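Local coordinates for uncharacterized protein (Pyrococcus furiosus, PDB 4XLZ) that probably removes an acetyl group from N,N'-diacetylchitobiose as a metal-dependent deacetylase of carbohydrate esterase family 14, at residues 93-98 / 213-218; 130-135 / 180-185; 25-30 / 195-200; 70-75 / 111-116. One frame throughout, in Å; residues are numbered along the deposited sequence.

Interaction 1 of 4, residues 93-98 / 213-218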
# COMPACT_ATOMS: atom_id res chain seq x y z
N GLU A 93 -3.28 -29.15 15.50
CA GLU A 93 -3.87 -29.50 16.82
C GLU A 93 -3.32 -30.88 17.27
O GLU A 93 -3.09 -31.04 18.46
CB GLU A 93 -5.40 -29.57 16.66
CG GLU A 93 -5.94 -28.02 16.57
CD GLU A 93 -7.41 -27.97 16.12
OE1 GLU A 93 -8.00 -28.99 15.64
OE2 GLU A 93 -7.99 -26.87 16.28
N GLU A 94 -3.18 -31.80 16.34
CA GLU A 94 -2.64 -33.17 16.74
C GLU A 94 -1.14 -33.03 17.13
O GLU A 94 -0.68 -33.58 18.10
CB GLU A 94 -2.84 -34.09 15.60
CG GLU A 94 -2.09 -35.51 15.78
CD GLU A 94 -2.36 -36.51 14.55
OE1 GLU A 94 -3.52 -36.48 14.06
OE2 GLU A 94 -1.47 -37.32 14.08
N SER A 95 -0.34 -32.27 16.35
CA SER A 95 1.05 -32.10 16.71
C SER A 95 1.20 -31.43 18.05
O SER A 95 2.00 -31.77 18.91
CB SER A 95 1.63 -31.18 15.58
OG SER A 95 3.02 -30.91 15.76
N ALA A 96 0.46 -30.34 18.26
CA ALA A 96 0.51 -29.63 19.48
C ALA A 96 0.10 -30.47 20.70
O ALA A 96 0.77 -30.36 21.76
CB ALA A 96 -0.48 -28.42 19.36
N LYS A 97 -0.89 -31.34 20.52
CA LYS A 97 -1.30 -32.28 21.62
C LYS A 97 -0.09 -33.17 22.03
O LYS A 97 0.21 -33.31 23.25
CB LYS A 97 -2.47 -33.12 21.15
CG LYS A 97 -3.00 -34.00 22.32
CD LYS A 97 -4.36 -34.58 21.77
CE LYS A 97 -4.63 -36.10 22.18
NZ LYS A 97 -4.61 -36.30 23.64
N LEU A 98 0.67 -33.64 21.04
CA LEU A 98 1.88 -34.45 21.38
C LEU A 98 2.92 -33.73 22.15
O LEU A 98 3.68 -34.28 22.96
CB LEU A 98 2.51 -35.02 20.13
CG LEU A 98 1.65 -35.95 19.24
CD1 LEU A 98 2.15 -36.23 17.79
CD2 LEU A 98 1.63 -37.33 20.02
N ARG A 213 5.81 -35.25 11.78
CA ARG A 213 5.12 -36.03 10.78
C ARG A 213 3.59 -35.99 10.92
O ARG A 213 2.89 -36.33 9.95
CB ARG A 213 5.66 -37.53 10.85
CG ARG A 213 6.99 -37.67 10.20
CD ARG A 213 7.10 -39.05 9.39
NE ARG A 213 6.40 -38.94 8.14
CZ ARG A 213 6.43 -39.82 7.13
NH1 ARG A 213 7.14 -41.02 7.24
NH2 ARG A 213 5.69 -39.63 6.09
N ALA A 214 3.11 -35.53 12.12
CA ALA A 214 1.69 -35.31 12.29
C ALA A 214 1.10 -34.29 11.24
O ALA A 214 -0.10 -34.34 10.90
CB ALA A 214 1.38 -34.80 13.66
N HIS A 215 2.05 -33.43 10.70
CA HIS A 215 1.69 -32.57 9.57
C HIS A 215 1.79 -33.34 8.29
O HIS A 215 2.72 -33.14 7.43
CB HIS A 215 2.68 -31.36 9.59
CG HIS A 215 2.43 -30.53 10.79
ND1 HIS A 215 1.58 -29.40 10.78
CD2 HIS A 215 2.93 -30.62 12.03
CE1 HIS A 215 1.58 -28.89 11.99
NE2 HIS A 215 2.38 -29.58 12.80
N ARG A 216 0.89 -34.32 8.17
CA ARG A 216 0.97 -35.30 7.08
C ARG A 216 0.96 -34.69 5.70
O ARG A 216 1.60 -35.14 4.76
CB ARG A 216 -0.17 -36.30 7.16
CG ARG A 216 -0.12 -37.12 8.43
CD ARG A 216 -1.32 -38.03 8.52
NE ARG A 216 -1.60 -38.36 9.92
CZ ARG A 216 -1.62 -39.62 10.39
NH1 ARG A 216 -1.88 -39.86 11.68
NH2 ARG A 216 -1.37 -40.65 9.56
N SER A 217 0.16 -33.59 5.51
CA SER A 217 0.04 -33.00 4.19
C SER A 217 1.37 -32.41 3.70
O SER A 217 1.55 -32.24 2.46
CB SER A 217 -1.01 -31.81 4.30
OG SER A 217 -0.51 -30.81 5.16
N GLN A 218 2.22 -32.10 4.65
CA GLN A 218 3.51 -31.53 4.26
C GLN A 218 4.59 -32.62 4.07
O GLN A 218 5.60 -32.36 3.45
CB GLN A 218 4.01 -30.48 5.27
CG GLN A 218 2.89 -29.33 5.45
CD GLN A 218 2.51 -28.74 4.21
OE1 GLN A 218 3.40 -28.18 3.54
NE2 GLN A 218 1.32 -28.95 3.70
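Ala214 and His215 belong to the turn that joins helix 205-213 to helix 221-240, and they dock this turn on Glu94 and Ser95 along one flank of helix 81-99. His215 is the centre of an inverse gamma turn, closed by a weak Arg216 N to Ala214 O bond of 2.9 Å, and this tight bend presents three successive side chains to the helix. Ala214 comes closest in backbone terms, its CA lying 5.5 Å from that of Ser95. Its methyl group sits 4.1 Å from Ser95 N, and Leu98 CD1 reaches the same Ala214 CB at 4.4 Å. On one flank of the methyl the imidazole approaches the serine: His215 NE2 is 3.3 Å from Ser95 CB, a contact made obliquely to the ring. The serine hydroxyl has its hydrogen bond with Ala211 O, in the helix that precedes the turn, while His215 NE2 has a weak hydrogen bond to Glu92 OE2. Glu94 closes the outer side. Its CG lies anti to the backbone N (chi1 170°) and the chain is extended beyond it, which brings OE2 to 3.5 Å from Arg216 NH1 in a long salt bridge. The carboxylate oxygen meets the guanidinium at its edge, near its plane, but the two planes stand 79° apart, so the groups do not pair side by side. With one long charged contact at the solvent-exposed edge, the joint probably rests more on packing of the buried Ala214 methyl and on the Ser95 hydrogen bond to Ala211 than on the salt bridge.

Interaction 2 of 4, residues 130-135 / 180-185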
# COMPACT_ATOMS: atom_id res chain seq x y z
N LYS A 130 -2.71 -9.54 26.21
CA LYS A 130 -3.76 -10.41 26.88
C LYS A 130 -3.07 -11.51 27.69
O LYS A 130 -3.44 -11.76 28.87
CB LYS A 130 -4.61 -11.02 25.81
CG LYS A 130 -5.66 -12.01 26.39
CD LYS A 130 -6.77 -11.40 27.16
CE LYS A 130 -7.65 -12.64 27.79
NZ LYS A 130 -8.86 -11.91 28.35
N GLU A 131 -2.06 -12.17 27.10
CA GLU A 131 -1.53 -13.37 27.74
C GLU A 131 -0.44 -13.05 28.71
O GLU A 131 -0.15 -13.92 29.62
CB GLU A 131 -1.03 -14.36 26.63
CG GLU A 131 -2.11 -14.99 25.83
CD GLU A 131 -2.93 -16.10 26.56
OE1 GLU A 131 -3.84 -16.57 25.92
OE2 GLU A 131 -2.55 -16.39 27.74
N LYS A 132 0.27 -11.93 28.63
CA LYS A 132 1.37 -11.54 29.51
C LYS A 132 2.46 -12.61 29.61
O LYS A 132 2.79 -13.13 30.74
CB LYS A 132 0.78 -11.23 30.93
CG LYS A 132 -0.06 -9.98 30.83
CD LYS A 132 -0.61 -9.57 32.24
CE LYS A 132 -1.06 -8.04 32.39
NZ LYS A 132 0.02 -6.87 32.09
N PRO A 133 2.97 -13.13 28.50
CA PRO A 133 3.94 -14.21 28.58
C PRO A 133 5.26 -13.74 29.14
O PRO A 133 5.79 -12.59 28.92
CB PRO A 133 4.12 -14.63 27.09
CG PRO A 133 3.91 -13.25 26.33
CD PRO A 133 2.65 -12.76 27.09
N ASP A 134 5.96 -14.68 29.80
CA ASP A 134 7.32 -14.37 30.27
C ASP A 134 8.35 -14.38 29.14
O ASP A 134 9.33 -13.65 29.19
CB ASP A 134 7.85 -15.45 31.40
CG ASP A 134 6.84 -15.56 32.48
OD1 ASP A 134 6.14 -16.55 32.57
OD2 ASP A 134 6.66 -14.51 33.18
N GLY A 135 8.11 -15.30 28.19
CA GLY A 135 9.08 -15.48 27.04
C GLY A 135 8.28 -15.57 25.77
O GLY A 135 7.15 -16.02 25.71
N LYS A 180 -3.52 -3.87 29.28
CA LYS A 180 -2.47 -2.97 29.69
C LYS A 180 -1.12 -3.28 28.98
O LYS A 180 -0.91 -4.41 28.49
CB LYS A 180 -2.25 -3.16 31.20
CG LYS A 180 -3.46 -2.53 32.02
CD LYS A 180 -3.13 -2.58 33.54
CE LYS A 180 -1.88 -1.64 33.97
NZ LYS A 180 -2.09 -0.09 33.77
N PRO A 181 -0.16 -2.40 29.01
CA PRO A 181 1.16 -2.66 28.45
C PRO A 181 1.76 -3.86 29.16
O PRO A 181 1.51 -4.08 30.41
CB PRO A 181 1.99 -1.41 28.74
CG PRO A 181 0.88 -0.29 28.86
CD PRO A 181 -0.29 -0.98 29.47
N HIS A 182 2.57 -4.66 28.47
CA HIS A 182 3.23 -5.79 29.06
C HIS A 182 4.69 -5.84 28.65
O HIS A 182 5.04 -5.52 27.42
CB HIS A 182 2.56 -7.08 28.63
CG HIS A 182 3.28 -8.29 29.15
ND1 HIS A 182 3.37 -8.65 30.50
CD2 HIS A 182 3.99 -9.20 28.46
CE1 HIS A 182 4.11 -9.74 30.59
NE2 HIS A 182 4.51 -10.09 29.36
N SER A 183 5.60 -6.16 29.59
CA SER A 183 7.00 -6.33 29.30
C SER A 183 7.39 -7.80 29.43
O SER A 183 7.44 -8.41 30.52
CB SER A 183 7.83 -5.56 30.34
OG SER A 183 7.53 -4.18 30.24
N VAL A 184 7.70 -8.37 28.26
CA VAL A 184 8.17 -9.78 28.20
C VAL A 184 9.55 -9.85 28.82
O VAL A 184 10.32 -8.92 28.76
CB VAL A 184 8.19 -10.16 26.69
CG1 VAL A 184 9.02 -11.46 26.44
CG2 VAL A 184 6.74 -10.26 26.14
N SER A 185 9.88 -10.95 29.51
CA SER A 185 11.22 -11.05 30.14
C SER A 185 12.36 -11.55 29.19
O SER A 185 13.49 -11.07 29.35
CB SER A 185 11.21 -12.07 31.31
OG SER A 185 10.29 -11.46 32.24
O HOH W 1 2.32 -7.50 32.67
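Lys132, Pro133 and Asp134 run alongside His182 to Ser185 as a loop-to-loop contact, nearly parallel end to end, at the entry to two adjacent strands of the Rossmann-like parallel sheet, 135-139 and 186-190. The register supports this: CA of Asp134 lies 5.1 Å from CA of Val184, Ser185 N donates to Asp134 O at 2.8 Å, and Asp134 also has a backbone hydrogen bond with Phe186, consistent with pairing that begins at the mouth of the two strands. The His182 ring lies between the two loops, its CG anti to the backbone N (chi1 176°), which brings one face against Lys132, the positive-phi residue just after helix 118-131. Lys132 CA stands 3.4 Å from the ring centroid, 9° off the normal, a CH-pi contact. Beyond the histidine, Pro133 CG packs on Val184 CG2 at 4.1 Å. Outside the contact, Asp134 OD1 accepts from the backbone N of Lys32 and Lys33, and Lys180 forms a salt bridge with Glu77 of a second subunit. Both ring nitrogens of His182 have in-plane partners: a water that accepts from Lys132 NZ lies 2.7 Å from ND1, and NE2 donates to Pro133 O at 2.8 Å and 165°, approaching that oxygen from above its carbonyl plane.

Interaction 3 of 4, residues 25-30 / 195-200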
# COMPACT_ATOMS: atom_id res chain seq x y z
N GLU A 25 23.06 -19.17 31.27
CA GLU A 25 23.17 -20.44 31.97
C GLU A 25 21.85 -21.19 31.82
O GLU A 25 21.84 -22.33 31.36
CB GLU A 25 23.54 -20.22 33.47
CG GLU A 25 24.57 -21.20 33.99
CD GLU A 25 25.95 -20.84 33.46
OE1 GLU A 25 26.38 -19.67 33.67
OE2 GLU A 25 26.57 -21.73 32.81
N ASN A 26 20.73 -20.62 32.23
CA ASN A 26 19.50 -21.39 32.10
C ASN A 26 18.44 -20.31 31.77
O ASN A 26 17.66 -19.96 32.62
CB ASN A 26 19.20 -22.10 33.43
CG ASN A 26 18.57 -23.55 33.26
OD1 ASN A 26 19.27 -24.54 33.57
ND2 ASN A 26 17.26 -23.69 32.80
N PRO A 27 18.48 -19.75 30.54
CA PRO A 27 17.59 -18.61 30.26
C PRO A 27 16.11 -18.88 30.43
O PRO A 27 15.34 -17.88 30.56
CB PRO A 27 17.98 -18.16 28.87
CG PRO A 27 18.55 -19.43 28.22
CD PRO A 27 19.21 -20.18 29.32
N PHE A 28 15.66 -20.14 30.37
CA PHE A 28 14.20 -20.43 30.42
C PHE A 28 13.72 -20.92 31.77
O PHE A 28 12.52 -21.16 31.93
CB PHE A 28 13.78 -21.48 29.37
CG PHE A 28 14.37 -21.23 27.97
CD1 PHE A 28 14.64 -19.93 27.51
CD2 PHE A 28 14.63 -22.33 27.14
CE1 PHE A 28 15.09 -19.78 26.25
CE2 PHE A 28 15.09 -22.16 25.86
CZ PHE A 28 15.35 -20.85 25.44
N GLU A 29 14.65 -20.94 32.74
CA GLU A 29 14.38 -21.51 34.04
C GLU A 29 13.21 -20.85 34.79
O GLU A 29 12.46 -21.57 35.46
CB GLU A 29 15.66 -21.39 34.84
CG GLU A 29 15.49 -21.43 36.32
CD GLU A 29 16.87 -21.43 36.92
OE1 GLU A 29 17.38 -22.57 36.99
OE2 GLU A 29 17.44 -20.32 37.16
N ASP A 30 13.00 -19.54 34.68
CA ASP A 30 11.91 -18.96 35.47
C ASP A 30 10.50 -18.89 34.76
O ASP A 30 9.52 -18.41 35.35
CB ASP A 30 12.31 -17.58 36.01
CG ASP A 30 13.47 -17.65 37.06
OD1 ASP A 30 14.39 -16.80 36.92
OD2 ASP A 30 13.46 -18.57 37.94
N PRO A 195 23.36 -19.56 17.30
CA PRO A 195 22.78 -19.80 18.60
C PRO A 195 23.81 -19.53 19.69
O PRO A 195 25.03 -19.70 19.47
CB PRO A 195 22.49 -21.35 18.54
CG PRO A 195 23.61 -21.87 17.61
CD PRO A 195 23.78 -20.79 16.50
N ASN A 196 23.31 -19.17 20.85
CA ASN A 196 24.19 -19.02 22.05
C ASN A 196 23.66 -19.81 23.22
O ASN A 196 24.23 -19.72 24.34
CB ASN A 196 24.55 -17.59 22.40
CG ASN A 196 23.36 -16.69 22.49
OD1 ASN A 196 22.25 -17.12 22.66
ND2 ASN A 196 23.64 -15.41 22.48
N TYR A 197 22.57 -20.52 23.02
CA TYR A 197 22.05 -21.43 24.05
C TYR A 197 21.51 -22.65 23.34
O TYR A 197 20.66 -22.53 22.38
CB TYR A 197 20.94 -20.74 24.84
CG TYR A 197 20.32 -21.67 25.87
CD1 TYR A 197 21.14 -22.12 26.91
CD2 TYR A 197 18.97 -22.11 25.80
CE1 TYR A 197 20.59 -23.02 27.89
CE2 TYR A 197 18.45 -23.05 26.75
CZ TYR A 197 19.28 -23.43 27.77
OH TYR A 197 18.71 -24.26 28.75
N ILE A 198 21.96 -23.87 23.74
CA ILE A 198 21.49 -25.09 23.04
C ILE A 198 20.82 -26.02 24.07
O ILE A 198 21.34 -26.18 25.20
CB ILE A 198 22.69 -25.93 22.51
CG1 ILE A 198 23.67 -25.11 21.76
CG2 ILE A 198 22.19 -27.23 21.80
CD1 ILE A 198 23.05 -24.58 20.49
N VAL A 199 19.65 -26.54 23.71
CA VAL A 199 18.91 -27.45 24.58
C VAL A 199 19.19 -28.87 24.03
O VAL A 199 19.04 -29.13 22.81
CB VAL A 199 17.45 -27.17 24.48
CG1 VAL A 199 16.58 -28.23 25.26
CG2 VAL A 199 17.15 -25.73 25.06
N ASP A 200 19.62 -29.78 24.97
CA ASP A 200 19.82 -31.18 24.50
C ASP A 200 18.48 -31.87 24.35
O ASP A 200 17.71 -31.90 25.33
CB ASP A 200 20.67 -31.87 25.62
CG ASP A 200 20.94 -33.34 25.27
OD1 ASP A 200 20.57 -33.84 24.23
OD2 ASP A 200 21.58 -33.98 26.18
O HOH W 2 16.95 -22.68 30.34
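Tyr197 meets Pro27 and Phe28 mainly through its ring, and the contact joins strand 197-200 of the small antiparallel sheet to the type I turn of residues 26-29 that leads toward strand 33-38. Tyr197 CG lies anti to the backbone N (chi1 177°), which carries the ring out to both partners. The first interaction is CH-pi: Pro27 CD stands 3.5 Å from the centroid of the Tyr197 ring and 13° off its normal, with Pro27 CG beside it over the same ring. The second is a T-shaped aromatic pair. The edge of Tyr197 points at the face of Phe28, with centroids 5.2 Å apart and planes at 83°; Phe28 CE2 also touches Val199 CG2 at 4.2 Å. The third is polar and indirect, for one water lies 2.8 Å from Tyr197 OH and accepts from Phe28 N at 2.8 Å. Around these, Phe28 packs edge-to-face with Phe137 and with Phe250, the residue opposite the classic beta bulge of Asn196 and Tyr197. An alanine at Tyr197 is likely to leave Pro27 CD without its ring face, the face of Phe28 without its edge partner and the bridging water without its hydroxyl mate. The CH-pi and T-shaped contacts set the fit, while the tyrosine hydroxyl helps to satisfy a backbone N-H of the turn through water.

Interaction 4 of 4, residues 70-75 / 111-116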
# COMPACT_ATOMS: atom_id res chain seq x y z
N GLY A 70 -1.05 -21.58 6.03
CA GLY A 70 -0.48 -22.75 5.28
C GLY A 70 -1.16 -23.06 3.95
O GLY A 70 -0.94 -24.17 3.31
N TYR A 71 -1.98 -22.16 3.36
CA TYR A 71 -2.76 -22.32 2.11
C TYR A 71 -1.98 -22.84 0.94
O TYR A 71 -2.54 -23.47 0.04
CB TYR A 71 -3.38 -20.88 1.83
CG TYR A 71 -4.23 -20.71 0.64
CD1 TYR A 71 -5.64 -20.61 0.82
CD2 TYR A 71 -3.68 -20.53 -0.63
CE1 TYR A 71 -6.48 -20.33 -0.27
CE2 TYR A 71 -4.47 -20.27 -1.73
CZ TYR A 71 -5.88 -20.15 -1.52
OH TYR A 71 -6.68 -19.89 -2.62
N MSE A 72 -0.70 -22.42 0.85
CA MSE A 72 0.02 -22.66 -0.40
C MSE A 72 0.79 -23.98 -0.37
O MSE A 72 1.40 -24.35 -1.40
CB MSE A 72 1.06 -21.55 -0.64
CG MSE A 72 0.39 -20.23 -0.90
SE MSE A 72 -0.49 -20.25 -2.67
CE MSE A 72 -1.20 -18.44 -2.44
N GLY A 73 0.82 -24.66 0.79
CA GLY A 73 1.71 -25.84 0.94
C GLY A 73 1.31 -27.13 0.22
O GLY A 73 1.19 -28.19 0.93
N THR A 74 0.99 -27.10 -1.05
CA THR A 74 0.69 -28.39 -1.73
C THR A 74 1.14 -28.27 -3.20
O THR A 74 1.12 -27.23 -3.79
CB THR A 74 -0.85 -28.73 -1.68
OG1 THR A 74 -1.14 -29.97 -2.44
CG2 THR A 74 -1.75 -27.66 -2.35
N THR A 75 1.53 -29.42 -3.83
CA THR A 75 1.72 -29.45 -5.28
C THR A 75 0.66 -30.30 -5.95
O THR A 75 0.68 -30.46 -7.15
CB THR A 75 3.13 -30.00 -5.66
OG1 THR A 75 3.24 -31.32 -5.10
CG2 THR A 75 4.23 -29.18 -5.06
N ASP A 111 -0.81 -17.74 3.61
CA ASP A 111 0.58 -18.17 3.31
C ASP A 111 1.08 -17.55 2.04
O ASP A 111 0.39 -17.50 1.04
CB ASP A 111 0.39 -19.72 3.14
CG ASP A 111 1.64 -20.46 2.91
OD1 ASP A 111 2.79 -19.99 2.97
OD2 ASP A 111 1.44 -21.73 2.68
N THR A 112 2.31 -17.03 2.17
CA THR A 112 3.09 -16.31 1.10
C THR A 112 2.64 -14.84 1.03
O THR A 112 3.19 -14.09 0.21
CB THR A 112 3.09 -16.88 -0.33
OG1 THR A 112 1.83 -16.81 -1.00
CG2 THR A 112 3.61 -18.41 -0.26
N GLU A 113 1.68 -14.45 1.89
CA GLU A 113 1.05 -13.10 1.82
C GLU A 113 1.08 -12.55 3.22
O GLU A 113 0.28 -11.55 3.46
CB GLU A 113 -0.38 -13.17 1.26
CG GLU A 113 -0.36 -13.93 -0.14
CD GLU A 113 -1.65 -13.90 -0.88
OE1 GLU A 113 -1.68 -14.43 -2.00
OE2 GLU A 113 -2.74 -13.45 -0.28
N LEU A 114 1.94 -12.91 4.13
CA LEU A 114 1.99 -12.24 5.44
C LEU A 114 2.41 -10.78 5.27
O LEU A 114 3.55 -10.61 4.80
CB LEU A 114 2.98 -13.01 6.34
CG LEU A 114 3.10 -12.38 7.75
CD1 LEU A 114 1.72 -12.43 8.57
CD2 LEU A 114 4.18 -13.13 8.57
N PRO A 115 1.64 -9.80 5.66
CA PRO A 115 2.18 -8.43 5.52
C PRO A 115 3.26 -8.12 6.46
O PRO A 115 3.38 -8.72 7.55
CB PRO A 115 0.94 -7.54 5.85
CG PRO A 115 -0.29 -8.49 5.72
CD PRO A 115 0.24 -9.86 6.13
N TYR A 116 4.03 -7.06 6.09
CA TYR A 116 4.98 -6.51 7.07
C TYR A 116 4.43 -5.10 7.40
O TYR A 116 4.66 -4.12 6.63
CB TYR A 116 6.42 -6.43 6.48
CG TYR A 116 7.36 -5.85 7.46
CD1 TYR A 116 7.86 -4.54 7.28
CD2 TYR A 116 7.72 -6.55 8.63
CE1 TYR A 116 8.80 -3.99 8.19
CE2 TYR A 116 8.58 -6.01 9.57
CZ TYR A 116 9.10 -4.69 9.36
OH TYR A 116 9.96 -4.10 10.26
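Asp111 and Met72 join two loops that follow parallel strands 103-109 and 61-68, at the C-terminal edge of the Rossmann-like sheet where the metal site lies; the Asp111 side chain is about 7 Å from a bound cadmium ion. The type I turn from Gly70 to Gly73 turns the backbone N-H of Met72 toward the aspartate. Met72 N donates to Asp111 OD2 at 2.9 Å and 146°, meeting the oxygen 36° out of the carboxylate plane. With CG anti to the backbone N (chi1 -176°), the carboxylate is carried over the turn, and OD2 comes to 3.2 Å from Gly70 C. A glycine in place of Asp111 would probably leave Met72 N without its acceptor and the turn less firmly held. Met72, present as selenomethionine, bends at chi2 across Asp111 and Thr112: CG is 3.3 Å from Asp111 O, and CE is 3.7 Å from Thr112 OG1. That hydroxyl donates to Asp111 O at 2.6 Å, in the carbonyl plane and on a lone pair. Asp69 OD1 accepts from the N of both Asp111 and Tyr71, a second tie between the loops, and Glu113 forms a salt bridge with Arg118 of a fourth subunit. Among the neighbouring elements, Arg88 of helix 81-99 bonds Gly70 O, Asp150 of helix 149-164 takes the N-H groups of Thr112 and Leu114, and the Asp111 side chain rests on Thr68 at the end of strand 61-68.

Interactions 1 and 4 are direct neighbours, with centres 18 Å apart: Gln218 NE2 of interaction 1 lies 2.9 Å from Gly73 O of interaction 4, a probable hydrogen bond. Both lie near bound cadmium, about 10 Å from the His215 side chain and about 7 Å from that of Asp111, and Asp111 also touches the metal ligand His40. Interactions 2 and 3 belong to a different part of the fold; their nearest atoms are about 5 Å apart, and Phe186 connects them, pairing with Asp134 through its backbone and with Phe28 through its ring. Interactions 3 and 4 lie on opposite sides of the chain's centre, with 31 Å between their own centres.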